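Local coordinates for protein Maltose/maltodextrin transport permease homologue (Bdellovibrio bacteriovorus HD100, PDB 6FFL) that binds maltotriose through the solute-binding domain described here, and probably takes part in maltose and maltodextrin uptake as a fused ABC transporter subunit, at residues Q6-M11 / Q36-E41; L61-S66 / K270-N275; L118-K123 / G249-P254; N114-L119 / G234-G239. One frame throughout, in Å; residues are numbered along the deposited sequence. Where two conformers were deposited one is given.

Contact 1: Q6-M11 / Q36-E41. With GLC (alpha-D-glucopyranose), chain B.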
# COMPACT_ATOMS: atom_id res chain seq x y z
N GLN A 6 5.60 -23.11 1.93
CA GLN A 6 4.55 -22.26 1.38
C GLN A 6 4.83 -20.79 1.66
O GLN A 6 5.30 -20.44 2.74
CB GLN A 6 3.19 -22.59 2.01
CG GLN A 6 2.57 -23.94 1.67
CD GLN A 6 1.07 -23.93 1.99
OE1 GLN A 6 0.24 -23.63 1.12
NE2 GLN A 6 0.73 -24.22 3.24
N ILE A 7 4.50 -19.94 0.70
CA ILE A 7 4.48 -18.50 0.93
C ILE A 7 3.11 -17.97 0.49
O ILE A 7 2.71 -18.18 -0.66
CB ILE A 7 5.61 -17.76 0.19
CG1 ILE A 7 5.42 -16.25 0.30
CG2 ILE A 7 5.70 -18.21 -1.26
CD1 ILE A 7 6.34 -15.44 -0.59
N TRP A 8 2.40 -17.32 1.40
CA TRP A 8 1.18 -16.60 1.06
C TRP A 8 1.52 -15.12 0.96
O TRP A 8 2.16 -14.57 1.87
CB TRP A 8 0.07 -16.79 2.10
CG TRP A 8 -0.48 -18.17 2.19
CD1 TRP A 8 -0.08 -19.28 1.49
CD2 TRP A 8 -1.51 -18.60 3.08
NE1 TRP A 8 -0.82 -20.38 1.89
CE2 TRP A 8 -1.71 -19.98 2.86
CE3 TRP A 8 -2.31 -17.95 4.03
CZ2 TRP A 8 -2.66 -20.72 3.56
CZ3 TRP A 8 -3.26 -18.69 4.73
CH2 TRP A 8 -3.42 -20.06 4.48
N HIS A 9 1.10 -14.47 -0.12
CA HIS A 9 1.47 -13.08 -0.36
C HIS A 9 0.31 -12.35 -1.02
O HIS A 9 -0.66 -12.96 -1.47
CB HIS A 9 2.70 -13.00 -1.26
CG HIS A 9 2.46 -13.58 -2.62
ND1 HIS A 9 1.85 -12.85 -3.63
CD2 HIS A 9 2.66 -14.82 -3.11
CE1 HIS A 9 1.73 -13.62 -4.70
NE2 HIS A 9 2.22 -14.81 -4.41
N GLN A 10 0.43 -11.02 -1.10
CA GLN A 10 -0.59 -10.19 -1.74
C GLN A 10 -0.01 -9.40 -2.91
O GLN A 10 -0.41 -8.26 -3.19
CB GLN A 10 -1.26 -9.27 -0.71
CG GLN A 10 -0.34 -8.55 0.29
CD GLN A 10 0.54 -7.51 -0.39
OE1 GLN A 10 1.64 -7.83 -0.86
NE2 GLN A 10 0.04 -6.28 -0.48
N MET A 11 0.93 -10.01 -3.65
CA MET A 11 1.62 -9.33 -4.74
C MET A 11 0.77 -9.22 -6.00
O MET A 11 0.27 -10.22 -6.52
CB MET A 11 2.92 -10.06 -5.10
CG MET A 11 3.97 -10.02 -4.00
SD MET A 11 5.54 -10.65 -4.64
CE MET A 11 6.43 -10.86 -3.11
N GLN A 36 5.47 -23.57 -2.69
CA GLN A 36 4.13 -23.29 -3.18
C GLN A 36 3.74 -21.87 -2.81
O GLN A 36 3.67 -21.53 -1.62
CB GLN A 36 3.12 -24.29 -2.61
CG GLN A 36 1.67 -23.91 -2.87
CD GLN A 36 1.27 -24.10 -4.31
OE1 GLN A 36 1.39 -25.20 -4.86
NE2 GLN A 36 0.76 -23.04 -4.94
N ALA A 37 3.48 -21.03 -3.81
CA ALA A 37 3.08 -19.66 -3.57
C ALA A 37 1.58 -19.50 -3.79
O ALA A 37 1.01 -20.09 -4.71
CB ALA A 37 3.83 -18.69 -4.49
N THR A 38 0.94 -18.72 -2.93
CA THR A 38 -0.49 -18.48 -3.02
C THR A 38 -0.75 -16.99 -2.89
O THR A 38 -0.28 -16.37 -1.92
CB THR A 38 -1.25 -19.23 -1.91
OG1 THR A 38 -1.11 -20.64 -2.10
CG2 THR A 38 -2.74 -18.87 -1.94
N TYR A 39 -1.49 -16.43 -3.85
CA TYR A 39 -1.89 -15.03 -3.81
C TYR A 39 -3.20 -14.88 -3.06
O TYR A 39 -4.17 -15.58 -3.35
CB TYR A 39 -2.06 -14.47 -5.23
CG TYR A 39 -2.71 -13.10 -5.22
CD1 TYR A 39 -1.96 -11.96 -4.97
CD2 TYR A 39 -4.09 -12.95 -5.42
CE1 TYR A 39 -2.55 -10.71 -4.93
CE2 TYR A 39 -4.68 -11.69 -5.39
CZ TYR A 39 -3.90 -10.58 -5.15
OH TYR A 39 -4.47 -9.34 -5.11
N ARG A 40 -3.25 -13.92 -2.14
CA ARG A 40 -4.50 -13.47 -1.55
C ARG A 40 -4.48 -11.96 -1.47
O ARG A 40 -3.46 -11.38 -1.10
CB ARG A 40 -4.73 -14.05 -0.15
CG ARG A 40 -4.57 -15.55 -0.07
CD ARG A 40 -5.82 -16.19 0.46
NE ARG A 40 -5.86 -17.61 0.14
CZ ARG A 40 -5.60 -18.58 1.02
NH1 ARG A 40 -5.29 -18.27 2.27
NH2 ARG A 40 -5.66 -19.85 0.65
N GLU A 41 -5.60 -11.33 -1.82
CA GLU A 41 -5.69 -9.89 -1.72
C GLU A 41 -5.42 -9.47 -0.28
O GLU A 41 -5.73 -10.21 0.66
CB GLU A 41 -7.07 -9.40 -2.17
CG GLU A 41 -7.11 -7.89 -2.44
CD GLU A 41 -7.34 -7.03 -1.19
OE1 GLU A 41 -6.94 -5.84 -1.21
OE2 GLU A 41 -7.92 -7.55 -0.21
C1 GLC B . -1.91 -5.13 -5.17
C2 GLC B . -0.60 -4.81 -4.45
C3 GLC B . -0.86 -4.36 -3.02
C4 GLC B . -1.91 -3.25 -2.96
C5 GLC B . -3.17 -3.67 -3.73
C6 GLC B . -4.18 -2.53 -3.81
O1 GLC B . -2.50 -6.30 -4.60
O2 GLC B . 0.23 -5.97 -4.39
O3 GLC B . 0.39 -3.94 -2.43
O4 GLC B . -2.20 -2.99 -1.57
O5 GLC B . -2.85 -4.03 -5.07
O6 GLC B . -5.41 -2.99 -4.39
O HOH W 1 0.96 -21.51 -0.69
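Trp8 and Arg40 make the main side-chain contact between two parallel strands, 6-9 and 36-39. The guanidinium group lies over one face of the indole, with Arg40 CZ 4.2 Å from the centroid of the six-membered ring of Trp8. The two planes are inclined by 62°, so the cation does not lie flat; NH1 dips closest, 3.2 Å from Trp8 CZ3, while also bonding to Ser48 OG. Thr38 runs alongside Trp8 with its CB 3.6 Å from Trp8 CD1, a beta-branched residue suited to an extended strand. A water at the indole edge gives its hydrogens to Gln6 OE1 and Gln36 O and accepts from Thr38 OG1.

On the opposite sheet face, His9 crosses Tyr39 at about a right angle. With its CG between the backbone N and the carbonyl carbon (chi1 63°), the imidazole turns across the strands, and Tyr39 CA makes a CH-pi contact over it. In the ring plane, His9 ND1 accepts from Met11 N at 3.0 Å, fixing the loop where Gln10 O accepts hydrogen bonds from O1 and O2 of the chain B glucose, the latter at 2.7 Å.

The strands belong to a beta-alpha-beta unit whose helix 13-29 covers the His9 and Ala37 face; helix 42-54 packs on Trp8, and strand 61-65 pairs with strand 4-9 along its other edge.

Contact 2: L61-S66 / K270-N275. With GLC (alpha-D-glucopyranose), chain C.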
# COMPACT_ATOMS: atom_id res chain seq x y z
N LEU A 61 5.93 -18.83 5.31
CA LEU A 61 6.21 -17.43 5.06
C LEU A 61 4.93 -16.71 4.66
O LEU A 61 4.13 -17.24 3.88
CB LEU A 61 7.26 -17.26 3.95
CG LEU A 61 8.72 -17.40 4.40
CD1 LEU A 61 9.62 -17.65 3.20
CD2 LEU A 61 9.16 -16.15 5.14
N VAL A 62 4.74 -15.50 5.18
CA VAL A 62 3.64 -14.63 4.79
C VAL A 62 4.21 -13.26 4.44
O VAL A 62 5.13 -12.78 5.11
CB VAL A 62 2.55 -14.55 5.89
CG1 VAL A 62 3.11 -14.00 7.21
CG2 VAL A 62 1.36 -13.72 5.40
N TYR A 63 3.70 -12.65 3.37
CA TYR A 63 4.25 -11.40 2.83
C TYR A 63 3.13 -10.39 2.67
O TYR A 63 2.16 -10.66 1.96
CB TYR A 63 4.92 -11.64 1.48
CG TYR A 63 5.46 -10.40 0.80
CD1 TYR A 63 4.65 -9.60 -0.02
CD2 TYR A 63 6.80 -10.04 0.94
CE1 TYR A 63 5.16 -8.46 -0.66
CE2 TYR A 63 7.32 -8.92 0.30
CZ TYR A 63 6.50 -8.14 -0.49
OH TYR A 63 7.03 -7.02 -1.12
N GLY A 64 3.29 -9.22 3.27
CA GLY A 64 2.31 -8.16 3.10
C GLY A 64 2.72 -6.87 3.78
O GLY A 64 3.83 -6.75 4.32
N PRO A 65 1.81 -5.90 3.83
CA PRO A 65 2.17 -4.55 4.30
C PRO A 65 2.60 -4.56 5.76
O PRO A 65 2.17 -5.40 6.55
CB PRO A 65 0.88 -3.74 4.12
CG PRO A 65 -0.02 -4.58 3.26
CD PRO A 65 0.39 -6.00 3.42
N SER A 66 3.43 -3.58 6.11
CA SER A 66 4.06 -3.61 7.42
C SER A 66 3.07 -3.46 8.58
O SER A 66 3.40 -3.90 9.68
CB SER A 66 5.14 -2.54 7.52
OG SER A 66 4.64 -1.30 7.13
N LYS A 270 6.37 -3.67 2.25
CA LYS A 270 5.71 -4.96 2.33
C LYS A 270 6.81 -6.00 2.51
O LYS A 270 7.84 -5.92 1.83
CB LYS A 270 4.85 -5.23 1.08
CG LYS A 270 3.72 -4.20 0.86
CD LYS A 270 3.05 -4.37 -0.49
CE LYS A 270 3.94 -3.86 -1.63
NZ LYS A 270 4.23 -2.39 -1.52
N GLY A 271 6.64 -6.91 3.45
CA GLY A 271 7.76 -7.77 3.76
C GLY A 271 7.34 -9.11 4.32
O GLY A 271 6.15 -9.40 4.49
N TYR A 272 8.36 -9.93 4.61
CA TYR A 272 8.20 -11.33 4.99
C TYR A 272 8.21 -11.51 6.50
O TYR A 272 9.00 -10.87 7.21
CB TYR A 272 9.31 -12.18 4.36
CG TYR A 272 9.34 -12.14 2.84
CD1 TYR A 272 8.57 -13.04 2.10
CD2 TYR A 272 10.13 -11.23 2.16
CE1 TYR A 272 8.59 -13.03 0.72
CE2 TYR A 272 10.15 -11.20 0.76
CZ TYR A 272 9.37 -12.11 0.06
OH TYR A 272 9.37 -12.10 -1.33
N SER A 273 7.33 -12.38 6.99
CA SER A 273 7.34 -12.84 8.37
C SER A 273 7.37 -14.36 8.36
O SER A 273 6.89 -14.99 7.42
CB SER A 273 6.11 -12.36 9.16
OG SER A 273 6.03 -10.94 9.20
N LEU A 274 7.92 -14.94 9.44
CA LEU A 274 7.98 -16.39 9.63
C LEU A 274 6.89 -16.85 10.59
O LEU A 274 6.73 -16.30 11.68
CB LEU A 274 9.35 -16.78 10.19
CG LEU A 274 10.59 -16.68 9.29
CD1 LEU A 274 11.83 -17.06 10.10
CD2 LEU A 274 10.46 -17.61 8.10
N ASN A 275 6.13 -17.88 10.18
CA ASN A 275 5.10 -18.48 11.02
C ASN A 275 5.70 -19.02 12.32
O ASN A 275 6.74 -19.68 12.32
CB ASN A 275 4.41 -19.61 10.24
CG ASN A 275 3.05 -19.98 10.79
OD1 ASN A 275 2.77 -19.83 11.98
ND2 ASN A 275 2.17 -20.47 9.91
C1 GLC C . -2.00 -1.62 -1.29
C2 GLC C . -1.03 -1.44 -0.13
C3 GLC C . -1.62 -1.86 1.21
C4 GLC C . -2.96 -1.16 1.38
C5 GLC C . -3.87 -1.50 0.20
C6 GLC C . -5.23 -0.81 0.33
O2 GLC C . 0.16 -2.19 -0.42
O3 GLC C . -0.72 -1.47 2.26
O4 GLC C . -3.59 -1.61 2.57
O5 GLC C . -3.25 -1.01 -0.99
O6 GLC C . -6.18 -1.42 -0.58
O HOH W 2 4.21 -10.51 7.07
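An antiparallel pair in the main sheet of one lobe of the solute-binding fold brings Leu61-Pro65 against Lys270-Leu274. Val62 with Ser273 and Gly64 with Gly271 are the hydrogen-bonded pairs; Ser273 N reaches Val62 O at 2.9 Å. A water donates to both Val62 O and Ser273 OG. Between these pairs the two tyrosines meet edge to face: Tyr63 CD2 sits over the centre of the Tyr272 ring, 3.4 Å from its CZ, with the planes 57° apart. Tyr63 carries its CG anti to the backbone N (chi1 177°), and one face of its ring lies over Gly271 N, offset toward the rim.

Strand 266-274 is the chain's return from the other lobe; it runs antiparallel to both 61-65 and 104-109, the arrangement of the crossover strand in type II binding proteins. Tyr63 OH bonds to Asp110 and also lies 3.6 Å from Lys270 CB. Lysine suits this border of strand and pocket: its CG packs 3.8 Å from Pro65 CA, while the long chain carries NZ on to Asn114. The rigid ring of Pro65 borders the sugar, with CG 3.3 Å from O3 of the chain C glucose, and helix 281-294 packs against Tyr272.

Contact 3: L118-K123 / G249-P254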
# COMPACT_ATOMS: atom_id res chain seq x y z
N LEU A 118 0.00 10.82 -7.36
CA LEU A 118 -0.76 11.10 -8.58
C LEU A 118 -0.00 10.51 -9.76
O LEU A 118 1.22 10.66 -9.87
CB LEU A 118 -0.96 12.61 -8.77
CG LEU A 118 -1.93 13.00 -9.89
CD1 LEU A 118 -3.36 12.78 -9.44
CD2 LEU A 118 -1.71 14.46 -10.31
N LEU A 119 -0.71 9.79 -10.62
CA LEU A 119 -0.17 9.33 -11.89
C LEU A 119 -0.97 10.01 -12.97
O LEU A 119 -2.18 10.22 -12.81
CB LEU A 119 -0.25 7.80 -12.06
CG LEU A 119 0.50 6.95 -11.02
CD1 LEU A 119 -0.37 6.69 -9.79
CD2 LEU A 119 0.95 5.64 -11.67
N TYR A 120 -0.32 10.36 -14.08
CA TYR A 120 -1.04 11.03 -15.15
C TYR A 120 -0.59 10.46 -16.48
O TYR A 120 0.59 10.13 -16.65
CB TYR A 120 -0.84 12.56 -15.12
CG TYR A 120 0.60 13.05 -15.11
CD1 TYR A 120 1.31 13.17 -13.92
CD2 TYR A 120 1.23 13.43 -16.29
CE1 TYR A 120 2.62 13.63 -13.91
CE2 TYR A 120 2.54 13.89 -16.28
CZ TYR A 120 3.22 13.99 -15.09
OH TYR A 120 4.52 14.46 -15.10
N ASN A 121 -1.54 10.34 -17.41
CA ASN A 121 -1.30 9.80 -18.74
C ASN A 121 -0.81 10.93 -19.64
O ASN A 121 -1.54 11.91 -19.87
CB ASN A 121 -2.58 9.15 -19.27
CG ASN A 121 -2.37 8.37 -20.57
OD1 ASN A 121 -1.42 8.60 -21.31
ND2 ASN A 121 -3.29 7.44 -20.85
N LYS A 122 0.42 10.82 -20.12
CA LYS A 122 1.01 11.88 -20.94
C LYS A 122 0.35 12.01 -22.30
O LYS A 122 0.65 12.98 -23.01
CB LYS A 122 2.51 11.63 -21.06
CG LYS A 122 3.23 11.85 -19.75
CD LYS A 122 4.67 11.38 -19.85
CE LYS A 122 5.46 11.71 -18.59
NZ LYS A 122 6.90 11.37 -18.73
N LYS A 123 -0.53 11.08 -22.70
CA LYS A 123 -1.37 11.32 -23.86
C LYS A 123 -2.24 12.56 -23.67
O LYS A 123 -2.60 13.23 -24.64
CB LYS A 123 -2.29 10.12 -24.13
CG LYS A 123 -1.79 9.11 -25.13
CD LYS A 123 -2.80 7.98 -25.28
CE LYS A 123 -2.89 7.50 -26.72
NZ LYS A 123 -1.54 7.37 -27.35
N GLY A 249 3.45 9.86 -16.09
CA GLY A 249 4.29 10.55 -15.14
C GLY A 249 3.72 10.37 -13.74
O GLY A 249 2.61 9.88 -13.55
N ILE A 250 4.51 10.78 -12.75
CA ILE A 250 4.08 10.70 -11.35
C ILE A 250 4.33 12.04 -10.68
O ILE A 250 5.17 12.83 -11.13
CB ILE A 250 4.79 9.57 -10.57
CG1 ILE A 250 6.30 9.80 -10.46
CG2 ILE A 250 4.50 8.20 -11.19
CD1 ILE A 250 6.98 8.80 -9.48
N ALA A 251 3.57 12.32 -9.63
CA ALA A 251 3.66 13.59 -8.92
C ALA A 251 3.06 13.41 -7.53
O ALA A 251 2.34 12.45 -7.26
CB ALA A 251 2.93 14.72 -9.66
N ARG A 252 3.35 14.37 -6.65
CA ARG A 252 2.64 14.42 -5.38
C ARG A 252 1.13 14.50 -5.60
O ARG A 252 0.67 15.18 -6.53
CB ARG A 252 3.10 15.64 -4.57
CG ARG A 252 4.53 15.58 -4.11
CD ARG A 252 4.91 16.82 -3.31
NE ARG A 252 6.25 16.68 -2.76
CZ ARG A 252 6.85 17.59 -2.01
NH1 ARG A 252 6.23 18.72 -1.72
NH2 ARG A 252 8.08 17.37 -1.55
N ILE A 253 0.36 13.84 -4.74
CA ILE A 253 -1.07 14.15 -4.67
C ILE A 253 -1.14 15.65 -4.40
O ILE A 253 -0.45 16.15 -3.51
CB ILE A 253 -1.79 13.34 -3.58
CG1 ILE A 253 -1.75 11.85 -3.91
CG2 ILE A 253 -3.23 13.81 -3.42
CD1 ILE A 253 -2.14 10.95 -2.71
N PRO A 254 -1.92 16.41 -5.18
CA PRO A 254 -1.80 17.87 -5.14
C PRO A 254 -2.13 18.47 -3.78
O PRO A 254 -3.00 17.98 -3.05
CB PRO A 254 -2.79 18.33 -6.21
CG PRO A 254 -2.81 17.21 -7.19
CD PRO A 254 -2.69 15.95 -6.35
O HOH W 3 5.77 14.82 -12.65
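Leu118-Asn121 and Gly249-Ala251 run antiparallel, their short strand axes 4.7 Å apart at closest and inclined by 150°. Leu118 and Ala251 exchange two backbone hydrogen bonds, each 2.9 Å between N of one and O of the other; Tyr120 and Gly249 form a second such pair, and Leu119 faces Ile250 at a non-hydrogen-bonded position between them. Tyr120 places its CG between its own backbone N and carbonyl carbon (chi1 54°), which swings the phenol over the neighbouring strand. Gly249 CA lies 3.8 Å from the centroid of that ring, a CH-pi contact over the face; glycine, having no side chain, lets the ring settle directly on the backbone.

Strand 248-251 is an outermost strand of the four-stranded sheet of the second lobe, with 116-121 lying between it and 228-234. A water at the ring edge joins Tyr120 OH, at 2.8 Å, to Ile250 O. On the other face of the sheet, Leu119 CG meets Ile250 CG2 at 4.2 Å, and helix 328-335 packs against Ile250. Beyond the pairing, Leu118 CD2 approaches Pro254 CG at 4.3 Å, while at the far end Asn121 OD1 accepts from Lys123 N in an Asx turn as the strand leaves the sheet.

Contact 4: N114-L119 / G234-G239; sequences NHLMLL and GDWSWG. With GLC (alpha-D-glucopyranose), chain C; GLC (alpha-D-glucopyranose), chain B.
Leu116 and Gly234 form a single antiparallel bridge where strand 228-234 of the second lobe ends, turns and leads into helix 238-243, beside the sugar cleft. The compact part lies behind this turn. Met117 reaches it because its CG stands between the backbone N and the carbonyl carbon (chi1 72°), and its thioether crosses Trp238 at about a right angle. The sulfur sits at the indole edge, in the ring plane, in a Met-aromatic contact; Trp238 NE1 donates weakly to Met117 SD at 3.4 Å. A flexible, apolar methionine suits this niche, since its CE can also lie over one face of the His115 imidazole, 3.5 Å from Asp235 N. Leu119 CD2 adds a more distant contact at the indole edge, and Ser237 OG ties the turn by bonding to Gly234 O at 2.7 Å.

Toward the sugar this apolar interlocking gives way to a few weak polar bonds between the segments, still buried. Asp235 OD1 takes a bent, weak bond from Asn114 N, and Asp235 N gives a weak one to His115 O. The firmer contacts here are with the ligand. Trp236 spreads one face beneath two glucose units, its CH2 3.5 Å from C1 of the chain C glucose, the kind of aromatic platform used by many sugar-binding proteins. Gly234 CA lies against the opposite face, close to the ring because glycine carries no side chain, and Leu116 CD2 is 3.7 Å from Trp236 CH2. Asn114 uses both ends of its amide: OD1 accepts from O2 of the chain C glucose, and ND2 donates to O3 of the same unit at 3.0 Å in an almost straight bond of 178°.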
# COMPACT_ATOMS: atom_id res chain seq x y z
N ASN A 114 5.44 1.69 -0.95
CA ASN A 114 4.05 1.42 -0.63
C ASN A 114 3.23 2.69 -0.55
O ASN A 114 2.20 2.74 0.13
CB ASN A 114 3.94 0.61 0.67
CG ASN A 114 2.64 -0.16 0.76
OD1 ASN A 114 2.28 -0.87 -0.18
ND2 ASN A 114 1.93 -0.02 1.87
N HIS A 115 3.67 3.74 -1.23
CA HIS A 115 3.13 5.08 -1.08
C HIS A 115 2.24 5.44 -2.27
O HIS A 115 2.54 5.07 -3.41
CB HIS A 115 4.25 6.11 -0.94
CG HIS A 115 5.29 6.04 -2.02
ND1 HIS A 115 6.01 4.89 -2.29
CD2 HIS A 115 5.73 6.98 -2.89
CE1 HIS A 115 6.86 5.13 -3.28
NE2 HIS A 115 6.71 6.39 -3.66
N LEU A 116 1.18 6.19 -1.99
CA LEU A 116 0.28 6.68 -3.02
C LEU A 116 0.79 7.98 -3.63
O LEU A 116 1.49 8.76 -2.99
CB LEU A 116 -1.11 6.92 -2.45
CG LEU A 116 -1.82 5.66 -1.97
CD1 LEU A 116 -3.11 6.07 -1.25
CD2 LEU A 116 -2.11 4.73 -3.14
N MET A 117 0.41 8.21 -4.88
CA MET A 117 0.86 9.40 -5.60
C MET A 117 -0.15 9.67 -6.70
O MET A 117 -1.05 8.87 -6.95
CB MET A 117 2.26 9.19 -6.18
CG MET A 117 2.28 8.23 -7.35
SD MET A 117 3.84 7.33 -7.52
CE MET A 117 3.70 6.14 -6.17
N LEU A 118 0.00 10.82 -7.36
CA LEU A 118 -0.76 11.10 -8.58
C LEU A 118 -0.00 10.51 -9.76
O LEU A 118 1.22 10.66 -9.87
CB LEU A 118 -0.96 12.61 -8.77
CG LEU A 118 -1.93 13.00 -9.89
CD1 LEU A 118 -3.36 12.78 -9.44
CD2 LEU A 118 -1.71 14.46 -10.31
N LEU A 119 -0.71 9.79 -10.62
CA LEU A 119 -0.17 9.33 -11.89
C LEU A 119 -0.97 10.01 -12.97
O LEU A 119 -2.18 10.22 -12.81
CB LEU A 119 -0.25 7.80 -12.06
CG LEU A 119 0.50 6.95 -11.02
CD1 LEU A 119 -0.37 6.69 -9.79
CD2 LEU A 119 0.95 5.64 -11.67
N GLY A 234 -0.43 3.41 -5.99
CA GLY A 234 0.82 3.24 -5.28
C GLY A 234 1.95 2.76 -6.19
O GLY A 234 1.76 2.42 -7.35
N ASP A 235 3.16 2.74 -5.62
CA ASP A 235 4.32 2.35 -6.43
C ASP A 235 4.26 0.88 -6.86
O ASP A 235 4.94 0.51 -7.82
CB ASP A 235 5.63 2.68 -5.69
CG ASP A 235 5.87 1.82 -4.44
OD1 ASP A 235 4.91 1.27 -3.85
OD2 ASP A 235 7.05 1.70 -4.04
N TRP A 236 3.42 0.06 -6.21
CA TRP A 236 3.24 -1.32 -6.66
C TRP A 236 2.66 -1.40 -8.07
O TRP A 236 2.73 -2.47 -8.69
CB TRP A 236 2.30 -2.08 -5.71
CG TRP A 236 0.95 -1.41 -5.60
CD1 TRP A 236 -0.10 -1.51 -6.47
CD2 TRP A 236 0.53 -0.50 -4.56
NE1 TRP A 236 -1.15 -0.72 -6.04
CE2 TRP A 236 -0.79 -0.10 -4.87
CE3 TRP A 236 1.13 0.00 -3.40
CZ2 TRP A 236 -1.51 0.79 -4.07
CZ3 TRP A 236 0.41 0.89 -2.60
CH2 TRP A 236 -0.89 1.28 -2.94
N SER A 237 2.06 -0.31 -8.57
CA SER A 237 1.36 -0.35 -9.85
C SER A 237 2.23 0.06 -11.03
O SER A 237 1.81 -0.12 -12.17
CB SER A 237 0.11 0.54 -9.79
OG SER A 237 0.47 1.93 -9.72
N TRP A 238 3.44 0.59 -10.78
CA TRP A 238 4.26 1.11 -11.86
C TRP A 238 4.55 0.04 -12.91
O TRP A 238 4.45 0.29 -14.12
CB TRP A 238 5.58 1.63 -11.31
CG TRP A 238 5.48 2.85 -10.44
CD1 TRP A 238 4.43 3.73 -10.35
CD2 TRP A 238 6.49 3.32 -9.55
NE1 TRP A 238 4.73 4.72 -9.44
CE2 TRP A 238 6.00 4.50 -8.95
CE3 TRP A 238 7.76 2.87 -9.20
CZ2 TRP A 238 6.73 5.22 -8.00
CZ3 TRP A 238 8.50 3.59 -8.26
CH2 TRP A 238 7.98 4.75 -7.67
N GLY A 239 4.93 -1.15 -12.46
CA GLY A 239 5.33 -2.19 -13.40
C GLY A 239 4.21 -2.57 -14.35
O GLY A 239 4.43 -2.75 -15.54
C1 GLC C . -2.00 -1.62 -1.29
C2 GLC C . -1.03 -1.44 -0.13
C3 GLC C . -1.62 -1.86 1.21
C4 GLC C . -2.96 -1.16 1.38
C5 GLC C . -3.87 -1.50 0.20
C6 GLC C . -5.23 -0.81 0.33
O2 GLC C . 0.16 -2.19 -0.42
O3 GLC C . -0.72 -1.47 2.26
O4 GLC C . -3.59 -1.61 2.57
O5 GLC C . -3.25 -1.01 -0.99
O6 GLC C . -6.18 -1.42 -0.58
C1 GLC B . -1.91 -5.13 -5.17
C2 GLC B . -0.60 -4.81 -4.45
C3 GLC B . -0.86 -4.36 -3.02
C4 GLC B . -1.91 -3.25 -2.96
C5 GLC B . -3.17 -3.67 -3.73
C6 GLC B . -4.18 -2.53 -3.81
O1 GLC B . -2.50 -6.30 -4.60
O2 GLC B . 0.23 -5.97 -4.39
O3 GLC B . 0.39 -3.94 -2.43
O4 GLC B . -2.20 -2.99 -1.57
O5 GLC B . -2.85 -4.03 -5.07
O6 GLC B . -5.41 -2.99 -4.39

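The contacts fall into two groups, one in each lobe of the binding domain. Contacts 1 and 2, with centres about 10 Å apart, share one sheet in which strands 4-9 and 61-65 are neighbours. Contacts 3 and 4, also about 10 Å apart between centres, share strand 116-121 in the other sheet. Contact 3 lies about 30 Å from contacts 1 and 2, centre to centre, across the middle of the chain. Contact 1 closes first; contacts 3 and 4 are nested within the long loop closed by contact 2, so the chain enters the second lobe and returns. Contacts 1 and 4 touch one glucose and contacts 2 and 4 another, so the ligand bridges the lobes.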